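Local coordinates for putative lipoprotein (Campylobacter jejuni subsp. jejuni, PDB 2G5G) that binds heme through a tyrosine ligand as cofacial pairs linked to dimerization, and probably serves in bacterial heme transport, at residues 173-178 against 192-197; 202-207 against 217-222; 49-54 against 82-87; 224-229 against 243-248. All coordinates share one frame; numbering follows the deposited sequence.

Overall arrangement
Contact 2 lies nearest the middle of the chain, where helix 187-210 rests on strand 214-220 through apolar atoms alone. Contact 1 uses the same helix further back along its length, about 17 Å from the chain centre; it too is apolar and buried, and it borders the heme. Contact 3 is the polar one: two loops that follow strands 44-49 and 78-82 meet through a histidine, carboxylates and a water. Contact 4, only partly buried, sets the loop after helix 221-224 against strand 243-248 and mixes aliphatic with polar groups. Contacts 2 and 4 reach the same sheet, and Asn-247 of one bonds Ser-221 of the other.

Contact 1. Residues 173-178 against 192-197. With HEM (protoporphyrin IX containing Fe), chain B.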
loop_
_atom_site.group_PDB
_atom_site.type_symbol
_atom_site.label_atom_id
_atom_site.label_comp_id
_atom_site.label_asym_id
_atom_site.label_seq_id
_atom_site.Cartn_x
_atom_site.Cartn_y
_atom_site.Cartn_z
ATOM N N ASP A 173 1.502 10.769 13.985
ATOM C CA ASP A 173 0.199 10.739 14.677
ATOM C C ASP A 173 -0.950 11.144 13.779
ATOM O O ASP A 173 -2.075 10.656 13.926
ATOM C CB ASP A 173 0.185 11.655 15.916
ATOM C CG ASP A 173 1.250 11.300 16.952
ATOM O OD1 ASP A 173 1.763 10.149 16.999
ATOM O OD2 ASP A 173 1.574 12.204 17.743
ATOM N N ILE A 174 -0.687 12.075 12.862
ATOM C CA ILE A 174 -1.708 12.485 11.894
ATOM C C ILE A 174 -2.101 11.318 10.979
ATOM O O ILE A 174 -3.279 11.087 10.708
ATOM C CB ILE A 174 -1.213 13.676 11.033
ATOM C CG1 ILE A 174 -1.314 14.981 11.828
ATOM C CG2 ILE A 174 -2.017 13.779 9.736
ATOM C CD1 ILE A 174 -0.554 16.172 11.207
ATOM N N ILE A 175 -1.094 10.601 10.494
ATOM C CA ILE A 175 -1.308 9.523 9.548
ATOM C C ILE A 175 -1.924 8.326 10.276
ATOM O O ILE A 175 -2.860 7.685 9.774
ATOM C CB ILE A 175 0.007 9.152 8.830
ATOM C CG1 ILE A 175 0.482 10.337 7.950
ATOM C CG2 ILE A 175 -0.196 7.916 7.953
ATOM C CD1 ILE A 175 1.895 10.169 7.393
ATOM N N SER A 176 -1.401 8.037 11.466
ATOM C CA SER A 176 -1.980 6.985 12.311
ATOM C C SER A 176 -3.487 7.201 12.488
ATOM O O SER A 176 -4.273 6.295 12.260
ATOM C CB SER A 176 -1.251 6.916 13.652
ATOM O OG SER A 176 -1.815 5.921 14.488
ATOM N N LEU A 177 -3.880 8.418 12.853
ATOM C CA LEU A 177 -5.283 8.770 13.034
ATOM C C LEU A 177 -6.103 8.778 11.734
ATOM O O LEU A 177 -7.288 8.414 11.734
ATOM C CB LEU A 177 -5.385 10.141 13.718
ATOM C CG LEU A 177 -6.696 10.480 14.426
ATOM C CD1 LEU A 177 -6.743 9.845 15.823
ATOM C CD2 LEU A 177 -6.896 11.985 14.500
ATOM N N SER A 178 -5.482 9.217 10.639
ATOM C CA SER A 178 -6.149 9.277 9.335
ATOM C C SER A 178 -6.527 7.892 8.829
ATOM O O SER A 178 -7.538 7.726 8.132
ATOM C CB SER A 178 -5.264 9.963 8.294
ATOM O OG SER A 178 -5.173 11.338 8.557
ATOM N N LYS A 192 7.061 4.483 7.193
ATOM C CA LYS A 192 7.193 4.504 5.744
ATOM C C LYS A 192 6.287 5.581 5.145
ATOM O O LYS A 192 6.689 6.294 4.228
ATOM C CB LYS A 192 6.811 3.148 5.136
ATOM C CG LYS A 192 7.882 2.080 5.169
ATOM C CD LYS A 192 7.383 0.867 4.402
ATOM C CE LYS A 192 7.972 -0.450 4.933
ATOM N NZ LYS A 192 7.229 -1.606 4.312
ATOM N N LEU A 193 5.065 5.659 5.655
ATOM C CA LEU A 193 4.101 6.648 5.227
ATOM C C LEU A 193 4.554 8.074 5.603
ATOM O O LEU A 193 4.347 9.005 4.829
ATOM C CB LEU A 193 2.709 6.341 5.789
ATOM C CG LEU A 193 2.040 5.022 5.366
ATOM C CD1 LEU A 193 0.567 4.983 5.822
ATOM C CD2 LEU A 193 2.140 4.756 3.866
ATOM N N VAL A 194 5.172 8.217 6.776
ATOM C CA VAL A 194 5.762 9.503 7.192
ATOM C C VAL A 194 6.853 9.935 6.215
ATOM O O VAL A 194 6.842 11.082 5.753
ATOM C CB VAL A 194 6.316 9.478 8.639
ATOM C CG1 VAL A 194 7.084 10.768 8.940
ATOM C CG2 VAL A 194 5.190 9.299 9.639
ATOM N N GLU A 195 7.768 9.019 5.883
ATOM C CA GLU A 195 8.842 9.318 4.939
ATOM C C GLU A 195 8.331 9.693 3.559
ATOM O O GLU A 195 8.898 10.595 2.920
ATOM C CB GLU A 195 9.887 8.201 4.862
ATOM C CG GLU A 195 10.796 8.160 6.107
ATOM C CD GLU A 195 11.346 9.542 6.501
ATOM O OE1 GLU A 195 11.059 10.037 7.624
ATOM O OE2 GLU A 195 12.070 10.134 5.670
ATOM N N ILE A 196 7.252 9.035 3.124
ATOM C CA ILE A 196 6.596 9.357 1.850
ATOM C C ILE A 196 5.981 10.754 1.845
ATOM O O ILE A 196 6.090 11.471 0.832
ATOM C CB ILE A 196 5.522 8.307 1.454
ATOM C CG1 ILE A 196 6.201 7.014 0.978
ATOM C CG2 ILE A 196 4.619 8.815 0.316
ATOM C CD1 ILE A 196 5.293 5.817 1.100
ATOM N N GLN A 197 5.313 11.129 2.944
ATOM C CA GLN A 197 4.786 12.513 3.099
ATOM C C GLN A 197 5.913 13.532 3.029
ATOM O O GLN A 197 5.809 14.548 2.319
ATOM C CB GLN A 197 4.010 12.663 4.408
ATOM C CG GLN A 197 3.244 13.959 4.528
ATOM C CD GLN A 197 1.829 13.906 4.006
ATOM O OE1 GLN A 197 1.028 14.832 4.236
ATOM N NE2 GLN A 197 1.503 12.856 3.286
HETATM C CHA HEM B . 1.890 -4.233 1.998
HETATM C CHB HEM B . 3.093 -0.737 -1.220
HETATM C CHC HEM B . 0.472 2.555 1.183
HETATM C CHD HEM B . -0.832 -0.919 4.347
HETATM C C1A HEM B . 2.465 -3.562 0.925
HETATM C C2A HEM B . 3.402 -4.128 -0.039
HETATM C C3A HEM B . 3.724 -3.160 -0.917
HETATM C C4A HEM B . 3.007 -1.953 -0.557
HETATM C CMA HEM B . 4.684 -3.281 -2.121
HETATM C CAA HEM B . 3.928 -5.590 -0.023
HETATM C CBA HEM B . 2.882 -6.545 -0.601
HETATM C CGA HEM B . 2.989 -7.978 -0.078
HETATM O O1A HEM B . 4.102 -8.414 0.349
HETATM O O2A HEM B . 1.946 -8.697 -0.092
HETATM C C1B HEM B . 2.592 0.485 -0.811
HETATM C C2B HEM B . 2.935 1.800 -1.339
HETATM C C3B HEM B . 2.217 2.719 -0.679
HETATM C C4B HEM B . 1.378 2.018 0.292
HETATM C CMB HEM B . 3.961 2.078 -2.457
HETATM C CAB HEM B . 2.281 4.252 -0.928
HETATM C CBB HEM B . 1.427 5.092 -0.327
HETATM C C1C HEM B . -0.127 1.892 2.235
HETATM C C2C HEM B . -1.050 2.475 3.193
HETATM C C3C HEM B . -1.410 1.514 4.056
HETATM C C4C HEM B . -0.725 0.287 3.683
HETATM C CMC HEM B . -1.532 3.944 3.193
HETATM C CAC HEM B . -2.379 1.660 5.255
HETATM C CBC HEM B . -3.620 2.133 5.088
HETATM C C1D HEM B . -0.251 -2.137 4.051
HETATM C C2D HEM B . -0.456 -3.368 4.785
HETATM C C3D HEM B . 0.392 -4.419 4.053
HETATM C C4D HEM B . 1.021 -3.711 2.947
HETATM C CMD HEM B . -1.340 -3.570 6.036
HETATM C CAD HEM B . 0.534 -5.916 4.424
HETATM C CBD HEM B . 0.167 -6.760 3.205
HETATM C CGD HEM B . -0.958 -7.714 3.525
HETATM O O1D HEM B . -2.107 -7.457 3.077
HETATM O O2D HEM B . -0.714 -8.739 4.220
HETATM N NA HEM B . 2.254 -2.228 0.580
HETATM N NB HEM B . 1.637 0.669 0.173
HETATM N NC HEM B . 0.040 0.550 2.565
HETATM N ND HEM B . 0.615 -2.389 2.997
HETATM FE FE HEM B . 1.271 -0.761 1.688
#
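Leu-193, which touches Ile-175 across the contact, also lies against one face of the heme: its CD1 and CD2 cover the rim, by the ring C methyl and the meso carbon CHC, CD1 3.5 Å from HEM CMC. Ile-196 joins it on that face, its CD1 over the vinyl carbon CAB at 4.0 Å. The heme also takes a hydrogen bond from Lys-200 NZ of the second subunit, in keeping with a cofacial pair linked to dimerization. Behind this surface the axes of segments 173-178 and 192-197 approach to 10.0 Å at 116°. Ile-175 fills the gap with both branches. CG2, placed anti to the backbone N, reaches Leu-193 CD1 at 3.7 Å, the two side chains crossing obliquely. CD1 on the other branch slides over the backbone, 3.7 Å from Leu-193 O, and meets Val-194 CG2 at 4.1 Å. Ile-196 packs on Ile-147 and Tyr-151, also of the pocket; Lys-192 makes a cation-pi contact with Tyr-151. With the contact made by aliphatic side chains against each other and against the backbone of Leu-193 and Val-194, Ile-175 forms a second shell: it backs the leucine that faces the porphyrin, and the heme face here is lined by apolar groups.

Contact 2. Residues 202-207 against 217-222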
loop_
_atom_site.group_PDB
_atom_site.type_symbol
_atom_site.label_atom_id
_atom_site.label_comp_id
_atom_site.label_asym_id
_atom_site.label_seq_id
_atom_site.Cartn_x
_atom_site.Cartn_y
_atom_site.Cartn_z
ATOM N N ARG A 202 8.909 17.706 0.040
ATOM C CA ARG A 202 10.189 18.142 -0.472
ATOM C C ARG A 202 10.108 18.428 -1.976
ATOM O O ARG A 202 10.590 19.462 -2.430
ATOM C CB ARG A 202 11.261 17.080 -0.191
ATOM C CG ARG A 202 12.672 17.463 -0.620
ATOM C CD ARG A 202 13.140 18.750 0.056
ATOM N NE ARG A 202 13.185 18.692 1.526
ATOM C CZ ARG A 202 14.233 18.256 2.228
ATOM N NH1 ARG A 202 15.336 17.813 1.612
ATOM N NH2 ARG A 202 14.189 18.254 3.554
ATOM N N ARG A 203 9.483 17.515 -2.710
ATOM C CA ARG A 203 9.321 17.649 -4.170
ATOM C C ARG A 203 8.437 18.837 -4.533
ATOM O O ARG A 203 8.856 19.659 -5.343
ATOM C CB ARG A 203 8.732 16.374 -4.786
ATOM C CG ARG A 203 8.275 16.533 -6.265
ATOM C CD ARG A 203 9.431 16.823 -7.198
ATOM N NE ARG A 203 10.477 15.793 -7.095
ATOM C CZ ARG A 203 10.429 14.582 -7.680
ATOM N NH1 ARG A 203 9.403 14.208 -8.437
ATOM N NH2 ARG A 203 11.434 13.744 -7.493
HETATM N N MSE A 204 7.237 18.914 -3.948
HETATM C CA MSE A 204 6.362 20.069 -4.154
HETATM C C MSE A 204 7.097 21.380 -3.837
HETATM O O MSE A 204 6.989 22.326 -4.634
HETATM C CB MSE A 204 5.048 19.940 -3.392
HETATM C CG MSE A 204 4.213 18.690 -3.833
HETATM SE SE MSE A 204 2.432 18.806 -3.290
HETATM C CE MSE A 204 2.610 17.476 -1.846
ATOM N N ALA A 205 7.834 21.434 -2.713
ATOM C CA ALA A 205 8.722 22.589 -2.409
ATOM C C ALA A 205 9.759 22.857 -3.495
ATOM O O ALA A 205 10.004 24.018 -3.864
ATOM C CB ALA A 205 9.415 22.446 -1.068
ATOM N N ASP A 206 10.365 21.788 -4.003
ATOM C CA ASP A 206 11.406 21.903 -5.020
ATOM C C ASP A 206 10.784 22.600 -6.245
ATOM O O ASP A 206 11.317 23.587 -6.749
ATOM C CB ASP A 206 11.941 20.480 -5.328
ATOM C CG ASP A 206 13.225 20.460 -6.170
ATOM O OD1 ASP A 206 13.748 21.498 -6.611
ATOM O OD2 ASP A 206 13.724 19.354 -6.389
ATOM N N VAL A 207 9.611 22.139 -6.655
ATOM C CA VAL A 207 8.913 22.688 -7.830
ATOM C C VAL A 207 8.624 24.190 -7.617
ATOM O O VAL A 207 8.825 25.027 -8.538
ATOM C CB VAL A 207 7.615 21.873 -8.172
ATOM C CG1 VAL A 207 6.758 22.546 -9.245
ATOM C CG2 VAL A 207 7.956 20.401 -8.565
ATOM N N LEU A 217 -0.021 26.852 -5.448
ATOM C CA LEU A 217 -0.173 25.420 -5.249
ATOM C C LEU A 217 -1.548 25.092 -4.670
ATOM O O LEU A 217 -2.015 25.759 -3.723
ATOM C CB LEU A 217 0.895 24.854 -4.315
ATOM C CG LEU A 217 0.828 23.349 -3.939
ATOM C CD1 LEU A 217 1.396 22.438 -5.032
ATOM C CD2 LEU A 217 1.558 23.124 -2.636
ATOM N N LEU A 218 -2.191 24.082 -5.246
ATOM C CA LEU A 218 -3.334 23.447 -4.580
ATOM C C LEU A 218 -2.877 22.083 -4.070
ATOM O O LEU A 218 -2.327 21.278 -4.824
ATOM C CB LEU A 218 -4.549 23.296 -5.518
ATOM C CG LEU A 218 -5.783 22.617 -4.897
ATOM C CD1 LEU A 218 -6.418 23.556 -3.871
ATOM C CD2 LEU A 218 -6.799 22.200 -6.022
ATOM N N ALA A 219 -3.084 21.829 -2.774
ATOM C CA ALA A 219 -2.619 20.598 -2.134
ATOM C C ALA A 219 -3.450 20.393 -0.864
ATOM O O ALA A 219 -4.181 21.265 -0.450
ATOM C CB ALA A 219 -1.095 20.670 -1.765
ATOM N N GLY A 220 -3.367 19.211 -0.275
ATOM C CA GLY A 220 -4.148 18.957 0.927
ATOM C C GLY A 220 -3.616 19.822 2.046
ATOM O O GLY A 220 -2.439 20.199 2.048
ATOM N N SER A 221 -4.480 20.110 3.008
ATOM C CA SER A 221 -4.110 20.890 4.175
ATOM C C SER A 221 -2.872 20.406 4.922
ATOM O O SER A 221 -2.112 21.239 5.428
ATOM C CB SER A 221 -5.308 21.028 5.109
ATOM O OG SER A 221 -6.229 21.910 4.486
ATOM N N TYR A 222 -2.644 19.081 5.037
ATOM C CA TYR A 222 -1.446 18.631 5.780
ATOM C C TYR A 222 -0.160 19.029 5.070
ATOM O O TYR A 222 0.874 19.278 5.727
ATOM C CB TYR A 222 -1.446 17.132 6.105
ATOM C CG TYR A 222 -2.660 16.683 6.901
ATOM C CD1 TYR A 222 -3.216 17.494 7.889
ATOM C CD2 TYR A 222 -3.253 15.450 6.657
ATOM C CE1 TYR A 222 -4.338 17.079 8.629
ATOM C CE2 TYR A 222 -4.369 15.028 7.379
ATOM C CZ TYR A 222 -4.897 15.843 8.367
ATOM O OH TYR A 222 -6.008 15.430 9.067
#
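Met-204, a selenomethionine on helix 187-210, reaches Leu-217 and Ala-219 on strand 214-220, a helix-on-sheet contact in the alpha/beta fold of ChaN. The interactions across it are apolar. Leu-217 and Ala-219, two positions apart on the strand, both point toward the helix, and the selenium lies close to each. Leu-217 CD1 is 4.2 Å from Met-204 SE, the two side chains crossing at about a right angle. Ile-230 and Ala-140 touch both Met-204 and Leu-217, and His-223 packs on Met-204, so this hydrophobic layer takes in helix 230-236 and strand 137-141. Backbone hydrogen bonds work in the plane of the sheet: Leu-217 and Ala-219 pair with strand 44-49, while Leu-218 pairs on the other side with Ala-81 and Glu-83. Gly-220 is the N-cap of helix 221-224. Polar bonds lie around the apolar contact: Glu-83, which packs on Met-204 and Ala-219, accepts from Gly-220 N, Arg-203 forms a salt bridge with Glu-146, and Arg-202 bonds Lys-158, Ser-162 and His-233. With CG of Met-204 beside its backbone N (chi1 -61°), the chain, extended as far as SE and bent beyond it, sets the selenium 4.3 Å from Ala-219 CB.

Contact 3. Residues 49-54 against 82-87; sequences EKHDEV and LEMLAS
Glu-83 meets His-51 because its CG stands anti to the backbone N (chi1 174°) and the chain runs extended beyond it, carrying the carboxylate to the imidazole edge. On the other loop Glu-49 has CG between its backbone N and carbonyl carbon (chi1 68°), which brings OE2 to ND1 of the same ring. There His-51 ND1 donates to Glu-49 OE2 at 2.6 Å; the oxygen is met on its anti side, out of the carboxylate plane, and the bond is bent, with 144° at the hydrogen. Glu-83 OE1 lies near the ring plane, 3.3 Å from His-51 CE1, but its polar partner is the backbone N of Gly-220. A water links His-51 and Glu-83, 2.9 Å from His-51 NE2 and donating to Glu-83 OE2 at 2.6 Å. The methyl of Met-84, a selenomethionine with a doubly bent chain, packs obliquely on the ring, CE standing 4.0 Å from His-51 CE1, and also touches Glu-49. Trp-118 meets the imidazole edge-to-face. Glu-49 is held by Lys-57 and Gln-60 at OE1 and by Tyr-123 at OE2. These loops follow parallel strands 44-49 and 78-82, and Glu-49 to His-51 are probably the last three residues of a GxxH motif, as in TIKI-clan relatives. Away from the ring, Lys-50 bridges Asp-52 and Glu-53. Bonded at ND1 by a carboxylate and at NE2 by a water, the imidazole has its rotation fixed; ring and water join Glu-49 to Glu-83 in a chain of hydrogen bonds, which probably eases the closeness of two carboxylates, Glu-49 OE2 and Glu-83 OE1 being 5.7 Å apart.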
loop_
_atom_site.group_PDB
_atom_site.type_symbol
_atom_site.label_atom_id
_atom_site.label_comp_id
_atom_site.label_asym_id
_atom_site.label_seq_id
_atom_site.Cartn_x
_atom_site.Cartn_y
_atom_site.Cartn_z
ATOM N N GLU A 49 -6.600 22.402 1.034
ATOM C CA GLU A 49 -7.971 21.934 0.865
ATOM C C GLU A 49 -8.210 20.577 1.560
ATOM O O GLU A 49 -7.267 19.849 1.887
ATOM C CB GLU A 49 -8.325 21.818 -0.627
ATOM C CG GLU A 49 -7.552 20.690 -1.339
ATOM C CD GLU A 49 -8.299 20.073 -2.550
ATOM O OE1 GLU A 49 -9.315 20.621 -3.017
ATOM O OE2 GLU A 49 -7.848 19.015 -3.011
ATOM N N LYS A 50 -9.483 20.275 1.783
ATOM C CA LYS A 50 -9.924 18.912 2.083
ATOM C C LYS A 50 -10.437 18.357 0.728
ATOM O O LYS A 50 -11.324 18.960 0.121
ATOM C CB LYS A 50 -11.046 18.957 3.122
ATOM C CG LYS A 50 -11.541 17.574 3.604
ATOM C CD LYS A 50 -12.620 17.757 4.672
ATOM C CE LYS A 50 -13.218 16.412 5.103
ATOM N NZ LYS A 50 -14.303 15.986 4.169
ATOM N N HIS A 51 -9.880 17.230 0.285
ATOM C CA HIS A 51 -9.985 16.800 -1.128
ATOM C C HIS A 51 -11.397 16.510 -1.663
ATOM O O HIS A 51 -11.628 16.574 -2.875
ATOM C CB HIS A 51 -9.026 15.638 -1.413
ATOM C CG HIS A 51 -7.580 15.958 -1.153
ATOM N ND1 HIS A 51 -6.879 16.913 -1.867
ATOM C CD2 HIS A 51 -6.701 15.444 -0.260
ATOM C CE1 HIS A 51 -5.633 16.970 -1.424
ATOM N NE2 HIS A 51 -5.505 16.098 -0.441
ATOM N N ASP A 52 -12.350 16.248 -0.763
ATOM C CA ASP A 52 -13.718 15.905 -1.174
ATOM C C ASP A 52 -14.720 16.962 -0.749
ATOM O O ASP A 52 -15.927 16.724 -0.793
ATOM C CB ASP A 52 -14.142 14.523 -0.622
ATOM C CG ASP A 52 -13.995 14.406 0.904
ATOM O OD1 ASP A 52 -13.780 15.434 1.587
ATOM O OD2 ASP A 52 -14.086 13.269 1.433
ATOM N N GLU A 53 -14.222 18.131 -0.341
ATOM C CA GLU A 53 -15.070 19.169 0.233
ATOM C C GLU A 53 -15.562 20.178 -0.809
ATOM O O GLU A 53 -14.771 20.932 -1.404
ATOM C CB GLU A 53 -14.322 19.856 1.394
ATOM C CG GLU A 53 -15.178 20.612 2.381
ATOM C CD GLU A 53 -16.233 19.734 3.057
ATOM O OE1 GLU A 53 -15.933 18.599 3.494
ATOM O OE2 GLU A 53 -17.367 20.214 3.118
ATOM N N VAL A 54 -16.872 20.200 -1.029
ATOM C CA VAL A 54 -17.448 20.969 -2.138
ATOM C C VAL A 54 -17.252 22.485 -2.018
ATOM O O VAL A 54 -16.960 23.157 -3.013
ATOM C CB VAL A 54 -18.966 20.644 -2.348
ATOM C CG1 VAL A 54 -19.591 21.616 -3.343
ATOM C CG2 VAL A 54 -19.141 19.219 -2.829
ATOM N N LEU A 82 -0.041 21.618 -8.935
ATOM C CA LEU A 82 -1.069 20.720 -8.425
ATOM C C LEU A 82 -0.450 19.519 -7.751
ATOM O O LEU A 82 0.325 18.766 -8.366
ATOM C CB LEU A 82 -2.046 20.295 -9.549
ATOM C CG LEU A 82 -2.978 21.338 -10.177
ATOM C CD1 LEU A 82 -3.786 20.748 -11.340
ATOM C CD2 LEU A 82 -3.903 21.970 -9.156
ATOM N N GLU A 83 -0.780 19.321 -6.471
ATOM C CA GLU A 83 -0.423 18.070 -5.798
ATOM C C GLU A 83 -0.940 16.889 -6.643
ATOM O O GLU A 83 -0.365 15.797 -6.600
ATOM C CB GLU A 83 -1.069 17.996 -4.399
ATOM C CG GLU A 83 -0.849 16.635 -3.670
ATOM C CD GLU A 83 -1.684 16.470 -2.382
ATOM O OE1 GLU A 83 -2.444 17.380 -2.008
ATOM O OE2 GLU A 83 -1.572 15.409 -1.760
HETATM N N MSE A 84 -2.015 17.093 -7.405
HETATM C CA MSE A 84 -2.585 15.908 -8.105
HETATM C C MSE A 84 -1.884 15.459 -9.368
HETATM O O MSE A 84 -2.216 14.408 -9.917
HETATM C CB MSE A 84 -4.124 15.868 -8.232
HETATM C CG MSE A 84 -4.989 17.117 -8.231
HETATM SE SE MSE A 84 -4.744 18.649 -6.975
HETATM C CE MSE A 84 -4.619 17.790 -5.206
ATOM N N LEU A 85 -0.871 16.209 -9.800
ATOM C CA LEU A 85 -0.053 15.780 -10.931
ATOM C C LEU A 85 1.382 15.679 -10.525
ATOM O O LEU A 85 1.881 16.510 -9.741
ATOM C CB LEU A 85 -0.236 16.720 -12.123
ATOM C CG LEU A 85 -1.628 16.677 -12.737
ATOM C CD1 LEU A 85 -1.920 17.863 -13.629
ATOM C CD2 LEU A 85 -1.807 15.361 -13.517
ATOM N N ALA A 86 2.067 14.662 -11.043
ATOM C CA ALA A 86 3.483 14.499 -10.765
ATOM C C ALA A 86 4.352 15.455 -11.583
ATOM O O ALA A 86 4.000 15.788 -12.718
ATOM C CB ALA A 86 3.927 13.041 -11.002
ATOM N N SER A 87 5.485 15.864 -11.006
ATOM C CA SER A 87 6.435 16.788 -11.674
ATOM C C SER A 87 7.113 16.124 -12.891
ATOM O O SER A 87 7.520 16.803 -13.839
ATOM C CB SER A 87 7.489 17.280 -10.680
ATOM O OG SER A 87 8.359 16.240 -10.303
HETATM O O HOH W 1 -3.008 14.988 0.380
#

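Contact 4. Residues 224-229 against 243-248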
loop_
_atom_site.group_PDB
_atom_site.type_symbol
_atom_site.label_atom_id
_atom_site.label_comp_id
_atom_site.label_asym_id
_atom_site.label_seq_id
_atom_site.Cartn_x
_atom_site.Cartn_y
_atom_site.Cartn_z
ATOM N N THR A 224 0.095 21.863 3.069
ATOM C CA THR A 224 0.270 23.311 3.051
ATOM C C THR A 224 0.608 23.873 4.435
ATOM O O THR A 224 1.047 25.030 4.557
ATOM C CB THR A 224 -0.918 24.020 2.439
ATOM O OG1 THR A 224 -2.072 23.840 3.264
ATOM C CG2 THR A 224 -1.171 23.499 0.974
ATOM N N SER A 225 0.396 23.050 5.470
ATOM C CA SER A 225 0.613 23.462 6.843
ATOM C C SER A 225 2.025 24.022 7.068
ATOM O O SER A 225 3.030 23.360 6.805
ATOM C CB SER A 225 0.391 22.284 7.806
ATOM O OG SER A 225 0.905 22.631 9.089
ATOM N N LYS A 226 2.085 25.224 7.622
ATOM C CA LYS A 226 3.337 25.805 8.018
ATOM C C LYS A 226 4.031 25.036 9.156
ATOM O O LYS A 226 5.204 25.233 9.367
ATOM C CB LYS A 226 3.103 27.242 8.474
ATOM C CG LYS A 226 2.736 28.189 7.311
ATOM C CD LYS A 226 2.226 29.493 7.865
ATOM C CE LYS A 226 3.326 30.311 8.506
ATOM N NZ LYS A 226 2.802 31.572 9.087
ATOM N N LYS A 227 3.283 24.237 9.911
ATOM C CA LYS A 227 3.834 23.469 11.049
ATOM C C LYS A 227 4.582 22.197 10.643
ATOM O O LYS A 227 5.572 21.842 11.264
ATOM C CB LYS A 227 2.711 23.058 11.992
ATOM C CG LYS A 227 1.950 24.223 12.630
ATOM C CD LYS A 227 0.712 23.729 13.371
ATOM C CE LYS A 227 1.057 22.952 14.649
ATOM N NZ LYS A 227 -0.238 22.412 15.239
ATOM N N ILE A 228 4.095 21.507 9.615
ATOM C CA ILE A 228 4.602 20.162 9.281
ATOM C C ILE A 228 4.885 19.964 7.781
ATOM O O ILE A 228 5.387 18.907 7.388
ATOM C CB ILE A 228 3.587 19.078 9.687
ATOM C CG1 ILE A 228 2.243 19.321 8.978
ATOM C CG2 ILE A 228 3.461 18.997 11.241
ATOM C CD1 ILE A 228 1.171 18.299 9.226
ATOM N N GLY A 229 4.496 20.939 6.956
ATOM C CA GLY A 229 4.450 20.714 5.497
ATOM C C GLY A 229 5.450 21.448 4.622
ATOM O O GLY A 229 6.543 21.846 5.044
ATOM N N ILE A 243 6.421 33.786 0.714
ATOM C CA ILE A 243 5.523 32.637 0.800
ATOM C C ILE A 243 4.275 33.009 1.617
ATOM O O ILE A 243 4.391 33.541 2.731
ATOM C CB ILE A 243 6.204 31.440 1.534
ATOM C CG1 ILE A 243 7.677 31.184 1.058
ATOM C CG2 ILE A 243 5.330 30.183 1.408
ATOM C CD1 ILE A 243 7.822 30.973 -0.536
ATOM N N VAL A 244 3.095 32.656 1.117
ATOM C CA VAL A 244 1.841 32.880 1.862
ATOM C C VAL A 244 0.971 31.621 1.779
ATOM O O VAL A 244 0.878 30.965 0.723
ATOM C CB VAL A 244 1.048 34.147 1.399
ATOM C CG1 VAL A 244 0.560 33.991 -0.055
ATOM C CG2 VAL A 244 -0.123 34.411 2.338
ATOM N N VAL A 245 0.345 31.298 2.908
ATOM C CA VAL A 245 -0.414 30.060 3.043
ATOM C C VAL A 245 -1.848 30.399 3.392
ATOM O O VAL A 245 -2.110 31.128 4.367
ATOM C CB VAL A 245 0.167 29.104 4.125
ATOM C CG1 VAL A 245 -0.670 27.806 4.188
ATOM C CG2 VAL A 245 1.676 28.822 3.896
ATOM N N VAL A 246 -2.759 29.902 2.568
ATOM C CA VAL A 246 -4.190 30.100 2.776
ATOM C C VAL A 246 -4.831 28.751 2.965
ATOM O O VAL A 246 -4.759 27.883 2.077
ATOM C CB VAL A 246 -4.874 30.788 1.585
ATOM C CG1 VAL A 246 -6.424 30.950 1.864
ATOM C CG2 VAL A 246 -4.261 32.163 1.317
ATOM N N ASN A 247 -5.475 28.545 4.106
ATOM C CA ASN A 247 -6.059 27.222 4.348
ATOM C C ASN A 247 -7.567 27.353 4.297
ATOM O O ASN A 247 -8.129 28.318 4.827
ATOM C CB ASN A 247 -5.640 26.597 5.686
ATOM C CG ASN A 247 -6.042 25.100 5.772
ATOM O OD1 ASN A 247 -6.486 24.596 6.809
ATOM N ND2 ASN A 247 -5.915 24.412 4.665
ATOM N N LEU A 248 -8.202 26.396 3.638
ATOM C CA LEU A 248 -9.669 26.305 3.584
ATOM C C LEU A 248 -10.081 25.402 4.754
ATOM O O LEU A 248 -9.763 24.214 4.766
ATOM C CB LEU A 248 -10.105 25.730 2.218
ATOM C CG LEU A 248 -9.522 26.501 1.013
ATOM C CD1 LEU A 248 -9.891 25.787 -0.312
ATOM C CD2 LEU A 248 -9.934 27.985 1.026
#
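Val-245 packs against Thr-224 and Lys-226, its CB 4.2 Å from Thr-224 O and equally far from Lys-226 CG. Its two methyls then divide the work. CG1, anti to the backbone N (chi1 -179°), presses on the main chain and lies 3.3 Å from Thr-224 O; Thr-224 CB is 4.2 Å from Val-245 CG1. CG2, beside the backbone N, turns to the lysine and meets Lys-226 CG at 3.6 Å; the next carbon, Lys-226 CD, is 4.1 Å from the same methyl. The two side chains run antiparallel, alongside each other, so the aliphatic part of the lysine lies along the valine while its NZ goes on to a salt bridge with Asp-259. Strand 243-248 lies within the mixed central sheet, between parallel strands 44-49 and 260-264, and Val-245 points from it toward the loop that joins helices 221-224 and 230-236. That loop opens with an ST turn: Lys-227 N donates to Ser-225 OG at 3.0 Å, and Ile-228 N makes a weak bond to the same oxygen. Asp-257 also bonds the Ser-225 hydroxyl. Two residues along the strand from the valine, Asn-247 ND2 comes within 4.1 Å of Thr-224 OG1, the two side chains set roughly perpendicular. Asn-247 ND2 is hydrogen-bonded to Ser-221 OG, and Thr-224 OG1 makes a weak bond to Ser-221 O.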